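Local coordinates for protein acetylene hydratase (Pelobacter acetylenicus, PDB 2E7Z) that catalyses the hydration of acetylene to acetaldehyde, using a tungsten bis(molybdopterin guanine dinucleotide) cofactor and a [4Fe-4S] cluster, at residues Leu103-Thr108 with Arg121-Leu126; Pro129-Ala134 with Ala386-Pro391. One frame throughout, in Å; residues are numbered along the deposited sequence.

Interaction 1: residues Leu103-Thr108 with Arg121-Leu126; sequences LGVSQT and RFMNLL. With MGD (2-amino-5,6-dimercapto-7-methyl-3,7,8a,9-tetrahydro-8-oxa-1,3,9,10-tetraaza-anthracen-4-one guanosine dinucleotide), chain E.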
loop_
_atom_site.group_PDB
_atom_site.type_symbol
_atom_site.label_atom_id
_atom_site.label_comp_id
_atom_site.label_asym_id
_atom_site.label_seq_id
_atom_site.Cartn_x
_atom_site.Cartn_y
_atom_site.Cartn_z
ATOM N N LEU A 103 17.556 -3.774 -14.580
ATOM C CA LEU A 103 16.622 -4.671 -13.882
ATOM C C LEU A 103 15.665 -3.837 -13.036
ATOM O O LEU A 103 16.092 -3.076 -12.127
ATOM C CB LEU A 103 17.434 -5.608 -12.978
ATOM C CG LEU A 103 16.576 -6.408 -11.994
ATOM C CD1 LEU A 103 15.631 -7.418 -12.683
ATOM C CD2 LEU A 103 17.436 -7.148 -10.979
ATOM N N GLY A 104 14.371 -4.012 -13.320
ATOM C CA GLY A 104 13.302 -3.412 -12.532
ATOM C C GLY A 104 12.596 -4.501 -11.730
ATOM O O GLY A 104 12.481 -5.654 -12.208
ATOM N N VAL A 105 12.138 -4.167 -10.529
ATOM C CA VAL A 105 11.427 -5.127 -9.674
ATOM C C VAL A 105 10.170 -4.488 -9.106
ATOM O O VAL A 105 10.252 -3.350 -8.604
ATOM C CB VAL A 105 12.353 -5.651 -8.532
ATOM C CG1 VAL A 105 11.550 -6.558 -7.573
ATOM C CG2 VAL A 105 13.530 -6.402 -9.079
ATOM N N SER A 106 9.033 -5.185 -9.168
ATOM C CA SER A 106 7.827 -4.770 -8.458
ATOM C C SER A 106 7.560 -5.862 -7.441
ATOM O O SER A 106 7.272 -7.015 -7.837
ATOM C CB SER A 106 6.675 -4.592 -9.455
ATOM O OG SER A 106 5.448 -4.324 -8.810
ATOM N N GLN A 107 7.663 -5.546 -6.159
ATOM C CA GLN A 107 7.534 -6.550 -5.100
ATOM C C GLN A 107 6.556 -6.098 -4.055
ATOM O O GLN A 107 6.666 -4.962 -3.562
ATOM C CB GLN A 107 8.895 -6.749 -4.414
ATOM C CG GLN A 107 8.896 -7.712 -3.239
ATOM C CD GLN A 107 10.021 -7.465 -2.264
ATOM O OE1 GLN A 107 10.615 -6.378 -2.260
ATOM N NE2 GLN A 107 10.294 -8.420 -1.409
ATOM N N THR A 108 5.610 -6.957 -3.680
ATOM C CA THR A 108 4.787 -6.676 -2.509
ATOM C C THR A 108 5.212 -7.615 -1.393
ATOM O O THR A 108 4.748 -8.782 -1.332
ATOM C CB THR A 108 3.297 -6.853 -2.817
ATOM O OG1 THR A 108 2.951 -5.946 -3.878
ATOM C CG2 THR A 108 2.471 -6.548 -1.582
ATOM N N ARG A 121 18.970 -6.559 -0.748
ATOM C CA ARG A 121 20.361 -7.001 -0.649
ATOM C C ARG A 121 20.874 -7.438 -2.017
ATOM O O ARG A 121 21.917 -6.986 -2.502
ATOM C CB ARG A 121 20.486 -8.084 0.400
ATOM C CG ARG A 121 21.903 -8.557 0.723
ATOM C CD ARG A 121 21.789 -9.644 1.770
ATOM N NE ARG A 121 23.084 -10.121 2.265
ATOM C CZ ARG A 121 23.711 -9.637 3.347
ATOM N NH1 ARG A 121 23.168 -8.637 4.058
ATOM N NH2 ARG A 121 24.902 -10.142 3.716
ATOM N N PHE A 122 20.129 -8.335 -2.649
ATOM C CA PHE A 122 20.466 -8.805 -3.979
ATOM C C PHE A 122 20.546 -7.680 -4.998
ATOM O O PHE A 122 21.532 -7.574 -5.743
ATOM C CB PHE A 122 19.407 -9.847 -4.418
ATOM C CG PHE A 122 19.506 -10.264 -5.854
ATOM C CD1 PHE A 122 20.497 -11.148 -6.265
ATOM C CD2 PHE A 122 18.592 -9.809 -6.790
ATOM C CE1 PHE A 122 20.625 -11.512 -7.586
ATOM C CE2 PHE A 122 18.682 -10.206 -8.128
ATOM C CZ PHE A 122 19.708 -11.052 -8.519
ATOM N N MET A 123 19.526 -6.816 -5.026
ATOM C CA MET A 123 19.531 -5.728 -5.987
ATOM C C MET A 123 20.714 -4.784 -5.745
ATOM O O MET A 123 21.325 -4.317 -6.705
ATOM C CB MET A 123 18.236 -4.925 -5.926
ATOM C CG MET A 123 17.030 -5.756 -6.375
ATOM S SD MET A 123 15.528 -4.721 -6.446
ATOM C CE MET A 123 15.870 -3.753 -7.945
ATOM N N ASN A 124 21.030 -4.520 -4.474
ATOM C CA ASN A 124 22.106 -3.569 -4.136
ATOM C C ASN A 124 23.467 -4.121 -4.477
ATOM O O ASN A 124 24.333 -3.373 -4.908
ATOM C CB ASN A 124 21.962 -3.157 -2.671
ATOM C CG ASN A 124 20.779 -2.212 -2.468
ATOM O OD1 ASN A 124 20.361 -1.533 -3.411
ATOM N ND2 ASN A 124 20.256 -2.144 -1.242
ATOM N N LEU A 125 23.621 -5.439 -4.369
ATOM C CA LEU A 125 24.852 -6.088 -4.795
ATOM C C LEU A 125 24.960 -6.147 -6.316
ATOM O O LEU A 125 26.054 -6.012 -6.859
ATOM C CB LEU A 125 24.970 -7.502 -4.201
ATOM C CG LEU A 125 25.164 -7.493 -2.686
ATOM C CD1 LEU A 125 24.857 -8.822 -2.081
ATOM C CD2 LEU A 125 26.627 -7.112 -2.349
ATOM N N LEU A 126 23.854 -6.370 -7.019
ATOM C CA LEU A 126 23.927 -6.338 -8.475
ATOM C C LEU A 126 24.196 -4.933 -8.997
ATOM O O LEU A 126 24.906 -4.769 -9.996
ATOM C CB LEU A 126 22.617 -6.803 -9.090
ATOM C CG LEU A 126 22.288 -8.274 -9.254
ATOM C CD1 LEU A 126 21.010 -8.355 -10.107
ATOM C CD2 LEU A 126 23.376 -9.148 -9.902
HETATM P PB MGD E . -2.120 -7.282 -6.500
HETATM O O1B MGD E . -1.798 -6.221 -7.524
HETATM O O2B MGD E . -3.450 -7.941 -6.508
HETATM O O3B MGD E . -1.929 -6.728 -5.007
HETATM O O3A MGD E . -0.916 -4.518 -4.374
HETATM P PA MGD E . -0.656 -6.105 -4.250
HETATM O O1A MGD E . -0.781 -6.584 -2.834
HETATM O O2A MGD E . 0.605 -6.362 -5.019
HETATM O "O5'" MGD E . -0.972 -8.402 -6.657
HETATM C "C5'" MGD E . -0.744 -9.310 -5.593
HETATM C "C4'" MGD E . -0.277 -10.603 -6.233
HETATM O "O4'" MGD E . 0.250 -11.429 -5.183
HETATM C "C3'" MGD E . -1.408 -11.439 -6.824
HETATM O "O3'" MGD E . -1.113 -11.707 -8.205
HETATM C "C2'" MGD E . -1.478 -12.735 -5.989
HETATM O "O2'" MGD E . -1.824 -13.939 -6.703
HETATM C "C1'" MGD E . -0.069 -12.811 -5.465
HETATM N N9 MGD E . 0.116 -13.497 -4.178
HETATM C C8 MGD E . -0.692 -13.449 -3.090
HETATM N N7 MGD E . -0.149 -14.119 -2.061
HETATM C C5 MGD E . 1.066 -14.543 -2.473
HETATM C C6 MGD E . 2.171 -15.297 -1.906
HETATM O O6 MGD E . 2.137 -15.711 -0.729
HETATM N N1 MGD E . 3.236 -15.483 -2.705
HETATM C C2 MGD E . 3.312 -15.121 -3.981
HETATM N N2 MGD E . 4.458 -15.377 -4.676
HETATM N N3 MGD E . 2.335 -14.435 -4.568
HETATM C C4 MGD E . 1.231 -14.132 -3.855
HETATM C C10 MGD E . -1.749 -3.902 -3.391
HETATM C C11 MGD E . -1.531 -2.409 -3.512
HETATM O O11 MGD E . -2.075 -2.043 -4.779
HETATM C C12 MGD E . -2.238 -1.688 -2.390
HETATM S S12 MGD E . -1.914 -2.177 -0.784
HETATM C C13 MGD E . -3.052 -0.649 -2.641
HETATM S S13 MGD E . -3.962 0.106 -1.416
HETATM C C14 MGD E . -3.248 -0.083 -4.014
HETATM N N15 MGD E . -4.574 -0.364 -4.541
HETATM C C16 MGD E . -4.751 0.037 -5.833
HETATM C C17 MGD E . -6.031 0.500 -6.387
HETATM O O17 MGD E . -7.050 0.561 -5.665
HETATM N N18 MGD E . -6.057 0.862 -7.685
HETATM C C19 MGD E . -4.967 0.819 -8.494
HETATM N N19 MGD E . -5.060 1.188 -9.789
HETATM N N20 MGD E . -3.780 0.382 -8.055
HETATM C C21 MGD E . -3.621 0.009 -6.779
HETATM N N22 MGD E . -2.421 -0.393 -6.354
HETATM C C23 MGD E . -2.159 -0.631 -4.950
#

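Interaction 2: residues Pro129-Ala134 with Ala386-Pro391; sequences PNWTSA and AFMANP. With MGD (2-amino-5,6-dimercapto-7-methyl-3,7,8a,9-tetrahydro-8-oxa-1,3,9,10-tetraaza-anthracen-4-one guanosine dinucleotide), chain E.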
loop_
_atom_site.group_PDB
_atom_site.type_symbol
_atom_site.label_atom_id
_atom_site.label_comp_id
_atom_site.label_asym_id
_atom_site.label_seq_id
_atom_site.Cartn_x
_atom_site.Cartn_y
_atom_site.Cartn_z
ATOM N N PRO A 129 19.050 0.111 -8.574
ATOM C CA PRO A 129 18.214 0.851 -7.658
ATOM C C PRO A 129 16.722 0.737 -8.000
ATOM O O PRO A 129 15.876 1.300 -7.300
ATOM C CB PRO A 129 18.656 2.296 -7.936
ATOM C CG PRO A 129 18.837 2.293 -9.429
ATOM C CD PRO A 129 19.500 0.947 -9.710
ATOM N N ASN A 130 16.395 0.046 -9.093
ATOM C CA ASN A 130 15.043 0.163 -9.654
ATOM C C ASN A 130 13.979 -0.786 -9.075
ATOM O O ASN A 130 13.394 -1.616 -9.778
ATOM C CB ASN A 130 15.116 0.169 -11.170
ATOM C CG ASN A 130 15.749 1.462 -11.699
ATOM O OD1 ASN A 130 16.596 1.431 -12.614
ATOM N ND2 ASN A 130 15.408 2.580 -11.072
ATOM N N TRP A 131 13.782 -0.642 -7.769
ATOM C CA TRP A 131 12.757 -1.344 -7.018
ATOM C C TRP A 131 11.553 -0.453 -6.835
ATOM O O TRP A 131 11.730 0.740 -6.434
ATOM C CB TRP A 131 13.296 -1.710 -5.634
ATOM C CG TRP A 131 12.334 -2.507 -4.814
ATOM C CD1 TRP A 131 12.265 -3.863 -4.786
ATOM C CD2 TRP A 131 11.351 -2.020 -3.884
ATOM N NE1 TRP A 131 11.264 -4.258 -3.921
ATOM C CE2 TRP A 131 10.708 -3.153 -3.334
ATOM C CE3 TRP A 131 10.970 -0.743 -3.437
ATOM C CZ2 TRP A 131 9.695 -3.064 -2.380
ATOM C CZ3 TRP A 131 9.939 -0.644 -2.480
ATOM C CH2 TRP A 131 9.327 -1.810 -1.947
ATOM N N THR A 132 10.359 -0.987 -7.088
ATOM C CA THR A 132 9.172 -0.262 -6.730
ATOM C C THR A 132 8.153 -1.266 -6.202
ATOM O O THR A 132 8.435 -2.474 -6.127
ATOM C CB THR A 132 8.621 0.618 -7.870
ATOM O OG1 THR A 132 7.690 1.551 -7.315
ATOM C CG2 THR A 132 7.927 -0.180 -8.942
ATOM N N SER A 133 6.992 -0.764 -5.819
ATOM C CA SER A 133 6.016 -1.602 -5.169
ATOM C C SER A 133 4.677 -0.909 -5.285
ATOM O O SER A 133 4.601 0.325 -5.312
ATOM C CB SER A 133 6.410 -1.794 -3.695
ATOM O OG SER A 133 5.444 -2.565 -2.989
ATOM N N ALA A 134 3.607 -1.694 -5.306
ATOM C CA ALA A 134 2.294 -1.097 -5.423
ATOM C C ALA A 134 2.012 -0.218 -4.218
ATOM O O ALA A 134 1.138 0.657 -4.261
ATOM C CB ALA A 134 1.259 -2.195 -5.593
ATOM N N ALA A 386 10.672 1.832 1.077
ATOM C CA ALA A 386 11.468 3.041 0.927
ATOM C C ALA A 386 12.512 2.912 -0.142
ATOM O O ALA A 386 12.912 1.811 -0.543
ATOM C CB ALA A 386 12.146 3.413 2.274
ATOM N N PHE A 387 12.972 4.081 -0.570
ATOM C CA PHE A 387 14.051 4.228 -1.564
ATOM C C PHE A 387 13.547 3.589 -2.849
ATOM O O PHE A 387 14.001 2.523 -3.301
ATOM C CB PHE A 387 15.381 3.649 -1.071
ATOM C CG PHE A 387 15.663 3.968 0.377
ATOM C CD1 PHE A 387 15.688 5.286 0.810
ATOM C CD2 PHE A 387 15.904 2.975 1.316
ATOM C CE1 PHE A 387 15.916 5.608 2.141
ATOM C CE2 PHE A 387 16.175 3.305 2.668
ATOM C CZ PHE A 387 16.168 4.633 3.064
ATOM N N MET A 388 12.550 4.239 -3.423
ATOM C CA MET A 388 11.744 3.611 -4.467
ATOM C C MET A 388 11.815 4.335 -5.785
ATOM O O MET A 388 11.772 5.580 -5.872
ATOM C CB MET A 388 10.269 3.551 -4.032
ATOM C CG MET A 388 10.048 2.972 -2.638
ATOM S SD MET A 388 8.300 2.758 -2.224
ATOM C CE MET A 388 7.837 4.444 -1.734
ATOM N N ALA A 389 11.828 3.535 -6.847
ATOM C CA ALA A 389 11.638 4.082 -8.172
ATOM C C ALA A 389 10.198 4.527 -8.332
ATOM O O ALA A 389 9.268 3.866 -7.870
ATOM C CB ALA A 389 11.988 3.025 -9.246
ATOM N N ASN A 390 9.993 5.613 -9.057
ATOM C CA ASN A 390 8.666 6.102 -9.349
ATOM C C ASN A 390 8.055 5.153 -10.398
ATOM O O ASN A 390 8.684 4.886 -11.414
ATOM C CB ASN A 390 8.745 7.498 -9.945
ATOM C CG ASN A 390 7.394 8.052 -10.315
ATOM O OD1 ASN A 390 7.034 8.011 -11.479
ATOM N ND2 ASN A 390 6.645 8.591 -9.332
ATOM N N PRO A 391 6.846 4.613 -10.155
ATOM C CA PRO A 391 6.294 3.655 -11.142
ATOM C C PRO A 391 6.129 4.204 -12.552
ATOM O O PRO A 391 6.418 3.500 -13.524
ATOM C CB PRO A 391 4.920 3.286 -10.531
ATOM C CG PRO A 391 5.182 3.457 -9.034
ATOM C CD PRO A 391 5.960 4.731 -8.990
HETATM P PB MGD E . -2.120 -7.282 -6.500
HETATM O O1B MGD E . -1.798 -6.221 -7.524
HETATM O O2B MGD E . -3.450 -7.941 -6.508
HETATM O O3B MGD E . -1.929 -6.728 -5.007
HETATM O O3A MGD E . -0.916 -4.518 -4.374
HETATM P PA MGD E . -0.656 -6.105 -4.250
HETATM O O1A MGD E . -0.781 -6.584 -2.834
HETATM O O2A MGD E . 0.605 -6.362 -5.019
HETATM O "O5'" MGD E . -0.972 -8.402 -6.657
HETATM C "C5'" MGD E . -0.744 -9.310 -5.593
HETATM C "C4'" MGD E . -0.277 -10.603 -6.233
HETATM O "O4'" MGD E . 0.250 -11.429 -5.183
HETATM C "C3'" MGD E . -1.408 -11.439 -6.824
HETATM O "O3'" MGD E . -1.113 -11.707 -8.205
HETATM C "C2'" MGD E . -1.478 -12.735 -5.989
HETATM O "O2'" MGD E . -1.824 -13.939 -6.703
HETATM C "C1'" MGD E . -0.069 -12.811 -5.465
HETATM N N9 MGD E . 0.116 -13.497 -4.178
HETATM C C8 MGD E . -0.692 -13.449 -3.090
HETATM N N7 MGD E . -0.149 -14.119 -2.061
HETATM C C5 MGD E . 1.066 -14.543 -2.473
HETATM C C6 MGD E . 2.171 -15.297 -1.906
HETATM O O6 MGD E . 2.137 -15.711 -0.729
HETATM N N1 MGD E . 3.236 -15.483 -2.705
HETATM C C2 MGD E . 3.312 -15.121 -3.981
HETATM N N2 MGD E . 4.458 -15.377 -4.676
HETATM N N3 MGD E . 2.335 -14.435 -4.568
HETATM C C4 MGD E . 1.231 -14.132 -3.855
HETATM C C10 MGD E . -1.749 -3.902 -3.391
HETATM C C11 MGD E . -1.531 -2.409 -3.512
HETATM O O11 MGD E . -2.075 -2.043 -4.779
HETATM C C12 MGD E . -2.238 -1.688 -2.390
HETATM S S12 MGD E . -1.914 -2.177 -0.784
HETATM C C13 MGD E . -3.052 -0.649 -2.641
HETATM S S13 MGD E . -3.962 0.106 -1.416
HETATM C C14 MGD E . -3.248 -0.083 -4.014
HETATM N N15 MGD E . -4.574 -0.364 -4.541
HETATM C C16 MGD E . -4.751 0.037 -5.833
HETATM C C17 MGD E . -6.031 0.500 -6.387
HETATM O O17 MGD E . -7.050 0.561 -5.665
HETATM N N18 MGD E . -6.057 0.862 -7.685
HETATM C C19 MGD E . -4.967 0.819 -8.494
HETATM N N19 MGD E . -5.060 1.188 -9.789
HETATM N N20 MGD E . -3.780 0.382 -8.055
HETATM C C21 MGD E . -3.621 0.009 -6.779
HETATM N N22 MGD E . -2.421 -0.393 -6.354
HETATM C C23 MGD E . -2.159 -0.631 -4.950
#

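Interaction 1: residues Leu103-Thr108 with Arg121-Leu126
T108 OG1 donates a hydrogen bond of 2.6 Å to O2A, a phosphate oxygen of MGD. The hydroxyl stands beside the residue's own backbone N (chi1 -60°). The methyl CG2 lies near the second oxygen of the same phosphate, 3.5 Å from MGD O1A. A valine here removes the hydroxyl; MGD O2A would probably be left without this partner and the phosphate less firmly held. The contact between the segments is apolar and lies farther back along strand 103-107. M123 reaches from the helix toward the strand, its chain bent at the last torsion. M123 SD lies 3.7 Å from V105 CG2, and M123 CE lies equally close to that methyl. M123 CE also comes within 4.2 Å of L103 O, a carbonyl hydrogen-bonded to S128. L103 CD2 meets L126 CD1 at 3.9 Å, the two side chains crossing at about a right angle. L103 CD2 also approaches F122 CE2, more loosely. L126 CG lies over one face of the F122 ring, offset toward its rim. The helix runs nearly antiparallel to the strand (167°), as expected for the return leg of a beta-alpha-beta unit. Strand 103-107 pairs with strands 408-412 and 131-132, while F122 also packs on helix 491-501.

Interaction 2: residues Pro129-Ala134 with Ala386-Pro391
W131 holds CG anti to its backbone N (chi1 -177°), which lays its indole alongside M388. T132 likewise turns OG1 anti to its own N (chi1 -164°), a turn that carries the hydroxyl to A389 O. The pair W131 and M388 forms a Met-aromatic contact at the outer strand of a mixed sheet. The two side chains run side by side and point the same way. M388 CG sits at the indole edge, in the ring plane, 3.6 Å from W131 CZ3. The sulfur is also on the edge: M388 SD is 5.1 Å from the centroid of the six-membered ring. The other end of the indole is tied to strand 103-107, since W131 NE1 is hydrogen-bonded to Q107 OE1.

Two hydrogen bonds join the segments, one between backbones and one from a side chain. A389 N donates to W131 O at 2.8 Å in a nearly straight bond (164°). M388 CA adds a CA-H...O contact to that same W131 O at 3.5 Å. In return, T132 OG1 donates to A389 O at 2.9 Å. A389 thus gives through its N and accepts through its O. Its methyl CB lies 3.6 Å from W131 O.

Just before the strand, P129 O accepts from W131 N, closing an inverse gamma turn centred on N130. Beyond A389, N390 is the N-cap of helix 391-400, its OD1 bonded to A393 N. R120 of helix 118-126 bonds the carbonyls of A386 and F387. The 386-391 loop is therefore fixed both to the sheet edge and to a helix beside it. At the far end of the strand segment, A134 CB touches MGD O3A at 3.4 Å. The ring of P391 crosses T132, its CG 3.6 Å from the hydroxyl oxygen OG1.

The centres of the two contacts are about 9 Å apart. Along the chain, interaction 1 closes before interaction 2 opens. Strand 103-107, helix 118-126 and strand 131-132 form one beta-alpha-beta unit of the mixed sheet. Interaction 1 packs the helix of this unit on its first strand. Interaction 2 covers its second strand, the outermost one, with a loop some 250 residues later. The strands are neighbours, and S133 OG bonds Q107 O at 2.8 Å where they end. M123 CE also packs on N130 C at 3.7 Å. Both contacts reach the same MGD, through T108 and A134, so the unit and the residues just after its strands contribute to the cofactor pocket.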